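Local coordinates for protein mitochondrial ubiquitin ligase activator of NFKB 1 (Homo sapiens, PDB 6M2D) that acts as a RING-type E3 ubiquitin ligase of the mitochondrial outer membrane, taking ubiquitin from an E2 enzyme and passing it to substrates such as AKT1, at residues Cys17-Cys22 against Glu30-Leu35. Residues are numbered along the deposited sequence; the frame is centred on the assembly and turned at random.
Sequences CVFLEC and ECYRAL. With ZN (zinc ion), chain H; ZN (zinc ion), chain G.
Phe19 and Tyr32 join the strand 17-20 to the helix 29-34 by a single aromatic pair, a compact example of how a zinc-built RING domain links two segments that each carry a ligand of a different metal. Their planes are inclined at 49° with centroids 5.7 Å apart, a tilted meeting that is neither a stack nor a T. Phe19 reaches across with the far end of its ring: CE1 lies 3.7 Å from CD1 of Tyr32, and Phe19 CZ is 3.9 Å from the same carbon. Tyr32 answers with CD1 and CG, CB close by; with CG anti to the backbone N (chi1 165°), its ring is carried out from the helix to meet Phe19 CE1, while the hydroxyl end leads away. Val51 of the antiparallel strand 50-53 touches both side chains, Pro42 and Ile48 pack on Phe19, and Lys39 makes a cation-pi contact with Tyr32. Were Phe19 replaced by an alanine, Tyr32 CD1 and CG would probably lose their aromatic neighbour and a gap would open beside them. Cys22 SG binds one zinc ion at 2.4 Å with His24, Cys41 and Cys44, and Cys31 SG the other at 2.3 Å with Cys7, Cys10 and Cys28. No hydrogen bond crosses between the two segments, consistent with a small domain held largely by its zinc sites, with apolar ring contact between strand and helix.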
# COMPACT_ATOMS: atom_id res chain seq x y z
N CYS A 17 0.87 -0.31 -5.17
CA CYS A 17 2.13 -0.53 -4.46
C CYS A 17 2.18 -1.95 -3.92
O CYS A 17 1.16 -2.52 -3.51
CB CYS A 17 2.28 0.45 -3.29
SG CYS A 17 2.28 2.19 -3.73
N VAL A 18 3.38 -2.52 -3.91
CA VAL A 18 3.69 -3.72 -3.13
C VAL A 18 4.55 -3.30 -1.95
O VAL A 18 5.58 -2.63 -2.14
CB VAL A 18 4.41 -4.79 -3.97
CG1 VAL A 18 4.59 -6.07 -3.15
CG2 VAL A 18 3.66 -5.06 -5.27
N PHE A 19 4.15 -3.69 -0.75
CA PHE A 19 4.90 -3.38 0.45
C PHE A 19 5.82 -4.55 0.78
O PHE A 19 5.39 -5.70 0.78
CB PHE A 19 3.95 -3.09 1.63
CG PHE A 19 3.22 -1.77 1.52
CD1 PHE A 19 3.71 -0.75 0.73
CD2 PHE A 19 2.04 -1.57 2.21
CE1 PHE A 19 3.03 0.46 0.63
CE2 PHE A 19 1.35 -0.37 2.11
CZ PHE A 19 1.85 0.65 1.32
N LEU A 20 7.09 -4.25 1.05
CA LEU A 20 8.06 -5.23 1.49
C LEU A 20 8.41 -4.96 2.95
O LEU A 20 8.58 -3.81 3.34
CB LEU A 20 9.32 -5.16 0.61
CG LEU A 20 9.10 -5.43 -0.87
CD1 LEU A 20 10.43 -5.63 -1.59
CD2 LEU A 20 8.20 -6.65 -1.04
N GLU A 21 8.55 -6.02 3.75
CA GLU A 21 8.65 -7.40 3.28
C GLU A 21 7.34 -8.16 3.33
O GLU A 21 7.28 -9.30 2.88
CB GLU A 21 9.68 -8.16 4.12
CG GLU A 21 11.05 -7.53 4.16
CD GLU A 21 11.71 -7.49 2.79
OE1 GLU A 21 11.41 -8.36 1.95
OE2 GLU A 21 12.54 -6.57 2.56
N CYS A 22 6.30 -7.55 3.88
CA CYS A 22 5.08 -8.33 4.11
C CYS A 22 4.45 -8.79 2.80
O CYS A 22 3.73 -9.80 2.78
CB CYS A 22 4.10 -7.52 4.95
SG CYS A 22 3.44 -6.12 4.07
N GLU A 30 0.01 7.75 -3.18
CA GLU A 30 -0.19 8.94 -2.36
C GLU A 30 -0.44 8.57 -0.90
O GLU A 30 0.08 9.22 0.01
CB GLU A 30 -1.35 9.77 -2.91
CG GLU A 30 -0.91 10.96 -3.76
CD GLU A 30 -2.07 11.83 -4.22
OE1 GLU A 30 -3.15 11.75 -3.59
OE2 GLU A 30 -1.90 12.57 -5.21
N CYS A 31 -1.22 7.52 -0.67
CA CYS A 31 -1.52 7.13 0.70
C CYS A 31 -0.27 6.59 1.40
O CYS A 31 -0.08 6.83 2.60
CB CYS A 31 -2.64 6.10 0.71
SG CYS A 31 -4.25 6.89 0.51
N TYR A 32 0.58 5.86 0.68
CA TYR A 32 1.83 5.41 1.27
C TYR A 32 2.66 6.59 1.76
O TYR A 32 3.15 6.59 2.90
CB TYR A 32 2.65 4.59 0.27
CG TYR A 32 4.06 4.46 0.78
CD1 TYR A 32 4.33 3.65 1.87
CD2 TYR A 32 5.11 5.19 0.21
CE1 TYR A 32 5.61 3.55 2.38
CE2 TYR A 32 6.39 5.09 0.71
CZ TYR A 32 6.64 4.26 1.79
OH TYR A 32 7.91 4.14 2.30
N ARG A 33 2.84 7.60 0.91
CA ARG A 33 3.59 8.78 1.31
C ARG A 33 2.96 9.45 2.52
O ARG A 33 3.66 9.96 3.40
CB ARG A 33 3.67 9.76 0.14
CG ARG A 33 4.72 9.40 -0.90
CD ARG A 33 4.95 10.55 -1.86
NE ARG A 33 4.50 10.21 -3.21
CZ ARG A 33 3.46 10.78 -3.82
NH1 ARG A 33 2.78 11.74 -3.20
NH2 ARG A 33 3.11 10.40 -5.04
N ALA A 34 1.63 9.45 2.60
CA ALA A 34 0.93 10.12 3.68
C ALA A 34 0.92 9.33 4.98
O ALA A 34 0.51 9.88 6.01
CB ALA A 34 -0.51 10.43 3.27
N LEU A 35 1.36 8.07 4.97
CA LEU A 35 1.28 7.24 6.16
C LEU A 35 2.09 7.87 7.28
O LEU A 35 3.18 8.42 7.04
CB LEU A 35 1.80 5.82 5.89
CG LEU A 35 0.95 4.85 5.05
CD1 LEU A 35 1.69 3.53 4.85
CD2 LEU A 35 -0.38 4.58 5.72
ZN ZN H . 1.29 -6.11 5.15
ZN ZN G . -4.97 5.69 -1.31